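Local coordinates for protein prolyl-tRNA synthetase (Naegleria fowleri, PDB 6NAB) that probably catalyses the ATP-dependent attachment of proline to its cognate tRNA, as a dimeric class II aminoacyl-tRNA synthetase, at residues G43-R48 / A156-R161; W145-R150 / S162-W167. All blocks are in the same frame, centred on the assembly; numbering follows the deposited sequence. Where two conformers were deposited one is given.

Overall arrangement
Contact 2 forms part of the active-site floor: the antiparallel pair of strands within 145-150 and 162-167, with an arginine just beyond the first, presents that arginine, a phenylalanine and a tryptophan to bound AMP and proline. Contact 1 lies beside it, the two centres about 10 Å apart, where the loop leading from one of these strands to the other packs on 43-48. The segments alternate along the chain, and the contacts meet directly: Gly-43 O lies 2.8 Å from Arg-163 N, a probable hydrogen bond, and Phe-47 CE1 is 3.6 Å from Tyr-166 CE2. Both reach AMP, contact 1 through the 159-161 backbone at the adenine, and both touch the second subunit.

Contact 1. Residues G43-R48 / A156-R161; sequences GCYIFR and AVPFIR. With AMP (adenosine monophosphate), chain M; EDO (1,2-ethanediol), chain Q; EDO (1,2-ethanediol), chain U.
With CG beside the backbone N in both residues (chi1 -51° in Tyr-45, -66° in Phe-47), the Tyr-45 ring meets Ala-156 and Pro-158 while the Phe-47 ring meets Phe-159. Pro-158 CA sits over one face of the Tyr-45 ring, 3.9 Å from its centroid, a CH-pi contact displaced toward the rim, while the pyrrolidine CG touches CE1 at 3.7 Å. The phenol oxygen ends against Ala-156, whose CB is 3.4 Å from Tyr-45 OH near the ring plane and also packs on Gly-43 CA. Phe-159 turns its edge to the face of Phe-47 in an offset edge-to-face pair, planes 80° apart, with CE1 of Phe-159 3.6 Å from CE2 of Phe-47. Leu-36 and helix 274-283 pack against Phe-159 as well. The segment 156-161, probably part of the motif 2 loop of the class II core, carries a classic beta bulge, Ile-160 and Arg-161 both facing Val-157. Phe-159 O lies 3.6 Å from C2 of the adenine, and Ile-160 O is hydrogen-bonded to Arg-274 NE. Aromatic and aliphatic surfaces thus make the join between 43-48 and 156-161, which probably rests on close packing of the rings.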
loop_
_atom_site.group_PDB
_atom_site.type_symbol
_atom_site.label_atom_id
_atom_site.label_comp_id
_atom_site.label_asym_id
_atom_site.label_seq_id
_atom_site.Cartn_x
_atom_site.Cartn_y
_atom_site.Cartn_z
ATOM N N GLY B 43 -2.202 10.951 -18.316
ATOM C CA GLY B 43 -1.035 10.684 -17.500
ATOM C C GLY B 43 -1.250 9.707 -16.368
ATOM O O GLY B 43 -0.363 9.558 -15.519
ATOM N N CYS B 44 -2.393 9.033 -16.323
ATOM C CA CYS B 44 -2.667 8.022 -15.307
ATOM C C CYS B 44 -2.901 6.682 -15.994
ATOM O O CYS B 44 -3.500 6.625 -17.074
ATOM C CB CYS B 44 -3.887 8.408 -14.450
ATOM S SG CYS B 44 -3.691 9.969 -13.526
ATOM N N TYR B 45 -2.438 5.603 -15.362
ATOM C CA TYR B 45 -2.433 4.292 -15.994
ATOM C C TYR B 45 -2.938 3.241 -15.012
ATOM O O TYR B 45 -2.935 3.442 -13.800
ATOM C CB TYR B 45 -1.035 3.919 -16.490
ATOM C CG TYR B 45 -0.404 5.014 -17.356
ATOM C CD1 TYR B 45 -0.626 5.057 -18.720
ATOM C CD2 TYR B 45 0.397 5.997 -16.789
ATOM C CE1 TYR B 45 -0.056 6.059 -19.515
ATOM C CE2 TYR B 45 0.974 6.996 -17.566
ATOM C CZ TYR B 45 0.741 7.022 -18.930
ATOM O OH TYR B 45 1.299 8.016 -19.709
ATOM N N ILE B 46 -3.363 2.109 -15.558
ATOM C CA ILE B 46 -3.870 0.983 -14.771
ATOM C C ILE B 46 -2.777 -0.078 -14.672
ATOM O O ILE B 46 -2.247 -0.526 -15.697
ATOM C CB ILE B 46 -5.145 0.414 -15.405
ATOM C CG1 ILE B 46 -6.240 1.489 -15.357
ATOM C CG2 ILE B 46 -5.597 -0.906 -14.711
ATOM C CD1 ILE B 46 -7.367 1.255 -16.352
ATOM N N PHE B 47 -2.420 -0.469 -13.438
ATOM C CA PHE B 47 -1.424 -1.517 -13.204
ATOM C C PHE B 47 -2.163 -2.845 -13.031
ATOM O O PHE B 47 -2.792 -3.072 -11.997
ATOM C CB PHE B 47 -0.588 -1.229 -11.954
ATOM C CG PHE B 47 0.303 -0.001 -12.053
ATOM C CD1 PHE B 47 -0.221 1.246 -12.337
ATOM C CD2 PHE B 47 1.665 -0.102 -11.790
ATOM C CE1 PHE B 47 0.605 2.374 -12.397
ATOM C CE2 PHE B 47 2.494 1.010 -11.856
ATOM C CZ PHE B 47 1.967 2.250 -12.160
ATOM N N ARG B 48 -2.058 -3.732 -14.017
ATOM C CA ARG B 48 -2.699 -5.044 -13.973
ATOM C C ARG B 48 -1.882 -6.008 -13.104
ATOM O O ARG B 48 -0.771 -5.682 -12.685
ATOM C CB ARG B 48 -2.903 -5.535 -15.404
ATOM C CG ARG B 48 -3.744 -4.570 -16.245
ATOM C CD ARG B 48 -3.938 -5.054 -17.677
ATOM N NE ARG B 48 -4.815 -6.222 -17.720
ATOM C CZ ARG B 48 -5.264 -6.791 -18.837
ATOM N NH1 ARG B 48 -4.924 -6.301 -20.020
ATOM N NH2 ARG B 48 -6.067 -7.843 -18.768
ATOM N N ALA B 156 3.363 12.822 -20.673
ATOM C CA ALA B 156 3.436 11.670 -19.783
ATOM C C ALA B 156 4.029 10.465 -20.507
ATOM O O ALA B 156 3.893 10.312 -21.722
ATOM C CB ALA B 156 2.046 11.302 -19.231
ATOM N N VAL B 157 4.707 9.610 -19.739
ATOM C CA VAL B 157 5.289 8.380 -20.250
ATOM C C VAL B 157 4.892 7.263 -19.293
ATOM O O VAL B 157 5.143 7.367 -18.087
ATOM C CB VAL B 157 6.821 8.455 -20.382
ATOM C CG1 VAL B 157 7.363 7.109 -20.835
ATOM C CG2 VAL B 157 7.226 9.558 -21.356
ATOM N N PRO B 158 4.259 6.187 -19.768
ATOM C CA PRO B 158 3.851 5.112 -18.852
ATOM C C PRO B 158 5.021 4.680 -17.970
ATOM O O PRO B 158 6.143 4.484 -18.453
ATOM C CB PRO B 158 3.404 3.988 -19.797
ATOM C CG PRO B 158 2.961 4.709 -21.081
ATOM C CD PRO B 158 3.900 5.909 -21.178
ATOM N N PHE B 159 4.751 4.563 -16.664
ATOM C CA PHE B 159 5.730 4.235 -15.620
ATOM C C PHE B 159 6.786 5.321 -15.401
ATOM O O PHE B 159 6.982 5.757 -14.263
ATOM C CB PHE B 159 6.447 2.916 -15.916
ATOM C CG PHE B 159 5.531 1.740 -16.028
ATOM C CD1 PHE B 159 4.687 1.394 -14.971
ATOM C CD2 PHE B 159 5.533 0.957 -17.172
ATOM C CE1 PHE B 159 3.837 0.291 -15.068
ATOM C CE2 PHE B 159 4.690 -0.149 -17.276
ATOM C CZ PHE B 159 3.837 -0.477 -16.215
ATOM N N ILE B 160 7.493 5.725 -16.467
ATOM C CA ILE B 160 8.606 6.670 -16.331
ATOM C C ILE B 160 8.113 8.008 -15.793
ATOM O O ILE B 160 8.719 8.595 -14.890
ATOM C CB ILE B 160 9.341 6.857 -17.678
ATOM C CG1 ILE B 160 9.938 5.539 -18.202
ATOM C CG2 ILE B 160 10.407 7.973 -17.553
ATOM C CD1 ILE B 160 10.955 4.863 -17.250
ATOM N N ARG B 161 7.010 8.523 -16.349
ATOM C CA ARG B 161 6.566 9.873 -15.976
ATOM C C ARG B 161 5.035 9.894 -16.015
ATOM O O ARG B 161 4.436 10.237 -17.036
ATOM C CB ARG B 161 7.164 10.940 -16.886
ATOM C CG ARG B 161 6.793 12.370 -16.480
ATOM C CD ARG B 161 7.404 13.437 -17.388
ATOM N NE ARG B 161 8.864 13.330 -17.463
ATOM C CZ ARG B 161 9.699 13.696 -16.494
ATOM N NH1 ARG B 161 9.236 14.199 -15.357
ATOM N NH2 ARG B 161 11.004 13.541 -16.657
HETATM P P AMP M . 12.668 13.519 -7.813
HETATM O O1P AMP M . 11.853 14.431 -6.804
HETATM O O2P AMP M . 12.732 13.966 -9.306
HETATM O O3P AMP M . 14.041 13.260 -7.203
HETATM O "O5'" AMP M . 12.045 12.050 -7.840
HETATM C "C5'" AMP M . 11.791 11.321 -6.642
HETATM C "C4'" AMP M . 11.444 9.887 -6.946
HETATM O "O4'" AMP M . 10.201 9.859 -7.701
HETATM C "C3'" AMP M . 12.476 9.157 -7.799
HETATM O "O3'" AMP M . 12.529 7.779 -7.426
HETATM C "C2'" AMP M . 11.926 9.325 -9.222
HETATM O "O2'" AMP M . 12.327 8.315 -10.114
HETATM C "C1'" AMP M . 10.417 9.305 -8.988
HETATM N N9 AMP M . 9.624 10.107 -9.933
HETATM C C8 AMP M . 9.631 11.472 -10.053
HETATM N N7 AMP M . 8.684 11.948 -10.830
HETATM C C5 AMP M . 8.017 10.815 -11.263
HETATM C C6 AMP M . 6.891 10.636 -12.094
HETATM N N6 AMP M . 6.204 11.644 -12.645
HETATM N N1 AMP M . 6.471 9.368 -12.320
HETATM C C2 AMP M . 7.133 8.360 -11.744
HETATM N N3 AMP M . 8.201 8.406 -10.937
HETATM C C4 AMP M . 8.592 9.667 -10.732
HETATM C C1 EDO Q . -2.809 8.347 -21.074
HETATM O O1 EDO Q . -2.228 9.593 -20.680
HETATM C C2 EDO Q . -3.791 7.891 -20.002
HETATM O O2 EDO Q . -3.593 6.502 -19.743
HETATM C C1 EDO U . -6.789 -9.528 -15.410
HETATM O O1 EDO U . -7.551 -9.780 -16.599
HETATM C C2 EDO U . -5.836 -8.382 -15.708
HETATM O O2 EDO U . -6.386 -7.118 -15.298
#

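Contact 2. Residues W145-R150 / S162-W167; sequences WTNVVR and SREFYW. With AMP (adenosine monophosphate), chain M; PRO (proline), chain N.
Strands 145-149 and 164-167 run antiparallel, their axes 4.7 Å apart at closest and 154° between directions, with Thr-146/Trp-167 and Val-148/Phe-165 as hydrogen-bonded pairs. They belong to the antiparallel sheet of the class II synthetase catalytic core, consistent with its motif 2, and the face bearing Val-148, Phe-165 and Trp-167 looks into the active site. In one of its two conformers, Val-148 CG2 lies over a face of Phe-165 and also, 3.8 Å from its centroid, over the five-membered ring of Trp-167. The adenine lies over the opposite face of Phe-165, and its N6 donates to Ser-162 O. The ring edge of Phe-165, at CZ, meets one face of the Arg-150 guanidinium, the planes 76° apart. Arg-150 NE is held by Pro-118 O, while NH1 reaches AMP O1P at 3.0 Å in a nearly straight bond (168°), which would help fix the group between the two ligands. On the other face of the sheet, Asn-147 ND2 donates to Glu-164 OE2 in its own amide plane, 2.9 Å long, and OE1 of that carboxylate accepts from Leu-78 N of the second subunit. Arg-150 NH2 donates a 2.7 Å hydrogen bond to OXT of the bound proline, which also sits at the edge of the Trp-167 ring.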
loop_
_atom_site.group_PDB
_atom_site.type_symbol
_atom_site.label_atom_id
_atom_site.label_comp_id
_atom_site.label_asym_id
_atom_site.label_seq_id
_atom_site.Cartn_x
_atom_site.Cartn_y
_atom_site.Cartn_z
ATOM N N TRP B 145 4.711 3.917 2.051
ATOM C CA TRP B 145 4.383 3.458 0.698
ATOM C C TRP B 145 3.070 4.113 0.292
ATOM O O TRP B 145 2.016 3.765 0.829
ATOM C CB TRP B 145 4.258 1.933 0.640
ATOM C CG TRP B 145 5.549 1.209 0.987
ATOM C CD1 TRP B 145 5.929 0.759 2.218
ATOM C CD2 TRP B 145 6.622 0.883 0.088
ATOM N NE1 TRP B 145 7.161 0.154 2.140
ATOM C CE2 TRP B 145 7.617 0.234 0.849
ATOM C CE3 TRP B 145 6.843 1.094 -1.282
ATOM C CZ2 TRP B 145 8.816 -0.223 0.285
ATOM C CZ3 TRP B 145 8.035 0.640 -1.841
ATOM C CH2 TRP B 145 9.007 -0.005 -1.058
ATOM N N THR B 146 3.122 5.072 -0.636
ATOM C CA THR B 146 1.939 5.874 -0.929
ATOM C C THR B 146 1.880 6.216 -2.412
ATOM O O THR B 146 2.832 6.007 -3.163
ATOM C CB THR B 146 1.915 7.205 -0.140
ATOM O OG1 THR B 146 2.930 8.075 -0.658
ATOM C CG2 THR B 146 2.198 7.027 1.294
ATOM N N ASN B 147 0.759 6.813 -2.807
ATOM C CA ASN B 147 0.627 7.438 -4.112
ATOM C C ASN B 147 0.892 8.938 -3.997
ATOM O O ASN B 147 0.631 9.564 -2.967
ATOM C CB ASN B 147 -0.765 7.185 -4.716
ATOM C CG ASN B 147 -1.906 7.633 -3.802
ATOM O OD1 ASN B 147 -1.738 7.791 -2.593
ATOM N ND2 ASN B 147 -3.075 7.840 -4.394
ATOM N N VAL B 148 1.446 9.513 -5.054
ATOM C CA VAL B 148 1.718 10.940 -5.083
ATOM C C VAL B 148 1.274 11.482 -6.431
ATOM O O VAL B 148 1.154 10.749 -7.415
ATOM C CB VAL B 148 3.204 11.254 -4.804
ATOM C CG1 VAL B 148 3.435 11.327 -3.295
ATOM C CG2 VAL B 148 4.068 10.173 -5.375
ATOM N N VAL B 149 1.005 12.784 -6.457
ATOM C CA VAL B 149 0.458 13.477 -7.627
ATOM C C VAL B 149 1.369 14.640 -8.007
ATOM O O VAL B 149 1.614 15.541 -7.193
ATOM C CB VAL B 149 -0.974 13.973 -7.357
ATOM C CG1 VAL B 149 -1.488 14.811 -8.503
ATOM C CG2 VAL B 149 -1.935 12.763 -7.049
ATOM N N ARG B 150 1.852 14.632 -9.244
ATOM C CA ARG B 150 2.572 15.770 -9.808
ATOM C C ARG B 150 1.974 16.033 -11.176
ATOM O O ARG B 150 2.050 15.177 -12.065
ATOM C CB ARG B 150 4.077 15.495 -9.906
ATOM C CG ARG B 150 4.747 15.370 -8.526
ATOM C CD ARG B 150 6.272 15.147 -8.595
ATOM N NE ARG B 150 6.797 14.746 -7.276
ATOM C CZ ARG B 150 8.084 14.568 -6.981
ATOM N NH1 ARG B 150 9.033 14.758 -7.908
ATOM N NH2 ARG B 150 8.430 14.188 -5.751
ATOM N N SER B 162 4.415 9.517 -14.897
ATOM C CA SER B 162 2.964 9.548 -14.780
ATOM C C SER B 162 2.550 10.641 -13.798
ATOM O O SER B 162 3.322 11.038 -12.918
ATOM C CB SER B 162 2.410 8.178 -14.351
ATOM O OG SER B 162 3.000 7.726 -13.146
ATOM N N ARG B 163 1.322 11.146 -13.969
ATOM C CA ARG B 163 0.860 12.237 -13.118
ATOM C C ARG B 163 0.434 11.749 -11.738
ATOM O O ARG B 163 0.524 12.511 -10.765
ATOM C CB ARG B 163 -0.253 13.005 -13.834
ATOM C CG ARG B 163 0.344 13.758 -15.026
ATOM C CD ARG B 163 -0.577 14.704 -15.762
ATOM N NE ARG B 163 0.231 15.447 -16.728
ATOM C CZ ARG B 163 0.465 15.062 -17.983
ATOM N NH1 ARG B 163 -0.078 13.948 -18.465
ATOM N NH2 ARG B 163 1.237 15.802 -18.761
ATOM N N GLU B 164 -0.019 10.505 -11.625
ATOM C CA GLU B 164 -0.073 9.817 -10.342
ATOM C C GLU B 164 0.944 8.694 -10.423
ATOM O O GLU B 164 0.981 7.969 -11.420
ATOM C CB GLU B 164 -1.466 9.245 -10.023
ATOM C CG GLU B 164 -1.475 8.447 -8.720
ATOM C CD GLU B 164 -2.811 7.753 -8.443
ATOM O OE1 GLU B 164 -3.599 7.554 -9.392
ATOM O OE2 GLU B 164 -3.066 7.417 -7.265
ATOM N N PHE B 165 1.788 8.570 -9.407
ATOM C CA PHE B 165 2.690 7.431 -9.331
ATOM C C PHE B 165 2.761 6.945 -7.888
ATOM O O PHE B 165 2.265 7.593 -6.961
ATOM C CB PHE B 165 4.081 7.762 -9.915
ATOM C CG PHE B 165 4.794 8.939 -9.256
ATOM C CD1 PHE B 165 5.721 8.731 -8.247
ATOM C CD2 PHE B 165 4.600 10.227 -9.716
ATOM C CE1 PHE B 165 6.419 9.793 -7.687
ATOM C CE2 PHE B 165 5.297 11.314 -9.152
ATOM C CZ PHE B 165 6.198 11.088 -8.132
ATOM N N TYR B 166 3.359 5.773 -7.721
ATOM C CA TYR B 166 3.442 5.078 -6.450
ATOM C C TYR B 166 4.908 4.956 -6.086
ATOM O O TYR B 166 5.749 4.729 -6.958
ATOM C CB TYR B 166 2.761 3.694 -6.538
ATOM C CG TYR B 166 1.395 3.839 -7.165
ATOM C CD1 TYR B 166 0.310 4.260 -6.416
ATOM C CD2 TYR B 166 1.218 3.658 -8.531
ATOM C CE1 TYR B 166 -0.931 4.440 -6.994
ATOM C CE2 TYR B 166 -0.026 3.836 -9.126
ATOM C CZ TYR B 166 -1.091 4.232 -8.353
ATOM O OH TYR B 166 -2.316 4.418 -8.932
ATOM N N TRP B 167 5.215 5.143 -4.809
ATOM C CA TRP B 167 6.605 5.146 -4.379
ATOM C C TRP B 167 6.675 4.729 -2.913
ATOM O O TRP B 167 5.656 4.462 -2.268
ATOM C CB TRP B 167 7.238 6.527 -4.649
ATOM C CG TRP B 167 6.831 7.675 -3.720
ATOM C CD1 TRP B 167 5.883 7.661 -2.711
ATOM C CD2 TRP B 167 7.396 8.993 -3.712
ATOM N NE1 TRP B 167 5.839 8.896 -2.086
ATOM C CE2 TRP B 167 6.760 9.723 -2.675
ATOM C CE3 TRP B 167 8.390 9.630 -4.478
ATOM C CZ2 TRP B 167 7.073 11.059 -2.402
ATOM C CZ3 TRP B 167 8.695 10.950 -4.205
ATOM C CH2 TRP B 167 8.033 11.659 -3.186
HETATM P P AMP M . 12.668 13.519 -7.813
HETATM O O1P AMP M . 11.853 14.431 -6.804
HETATM O O2P AMP M . 12.732 13.966 -9.306
HETATM O O3P AMP M . 14.041 13.260 -7.203
HETATM O "O5'" AMP M . 12.045 12.050 -7.840
HETATM C "C5'" AMP M . 11.791 11.321 -6.642
HETATM C "C4'" AMP M . 11.444 9.887 -6.946
HETATM O "O4'" AMP M . 10.201 9.859 -7.701
HETATM C "C3'" AMP M . 12.476 9.157 -7.799
HETATM O "O3'" AMP M . 12.529 7.779 -7.426
HETATM C "C2'" AMP M . 11.926 9.325 -9.222
HETATM O "O2'" AMP M . 12.327 8.315 -10.114
HETATM C "C1'" AMP M . 10.417 9.305 -8.988
HETATM N N9 AMP M . 9.624 10.107 -9.933
HETATM C C8 AMP M . 9.631 11.472 -10.053
HETATM N N7 AMP M . 8.684 11.948 -10.830
HETATM C C5 AMP M . 8.017 10.815 -11.263
HETATM C C6 AMP M . 6.891 10.636 -12.094
HETATM N N6 AMP M . 6.204 11.644 -12.645
HETATM N N1 AMP M . 6.471 9.368 -12.320
HETATM C C2 AMP M . 7.133 8.360 -11.744
HETATM N N3 AMP M . 8.201 8.406 -10.937
HETATM C C4 AMP M . 8.592 9.667 -10.732
HETATM N N PRO N . 10.822 13.656 -1.247
HETATM C CA PRO N . 11.972 13.509 -2.149
HETATM C C PRO N . 11.586 13.747 -3.609
HETATM O O PRO N . 12.429 13.642 -4.510
HETATM C CB PRO N . 12.418 12.056 -1.926
HETATM C CG PRO N . 11.160 11.352 -1.423
HETATM C CD PRO N . 10.477 12.388 -0.574
HETATM O OXT PRO N . 10.427 14.063 -3.912
#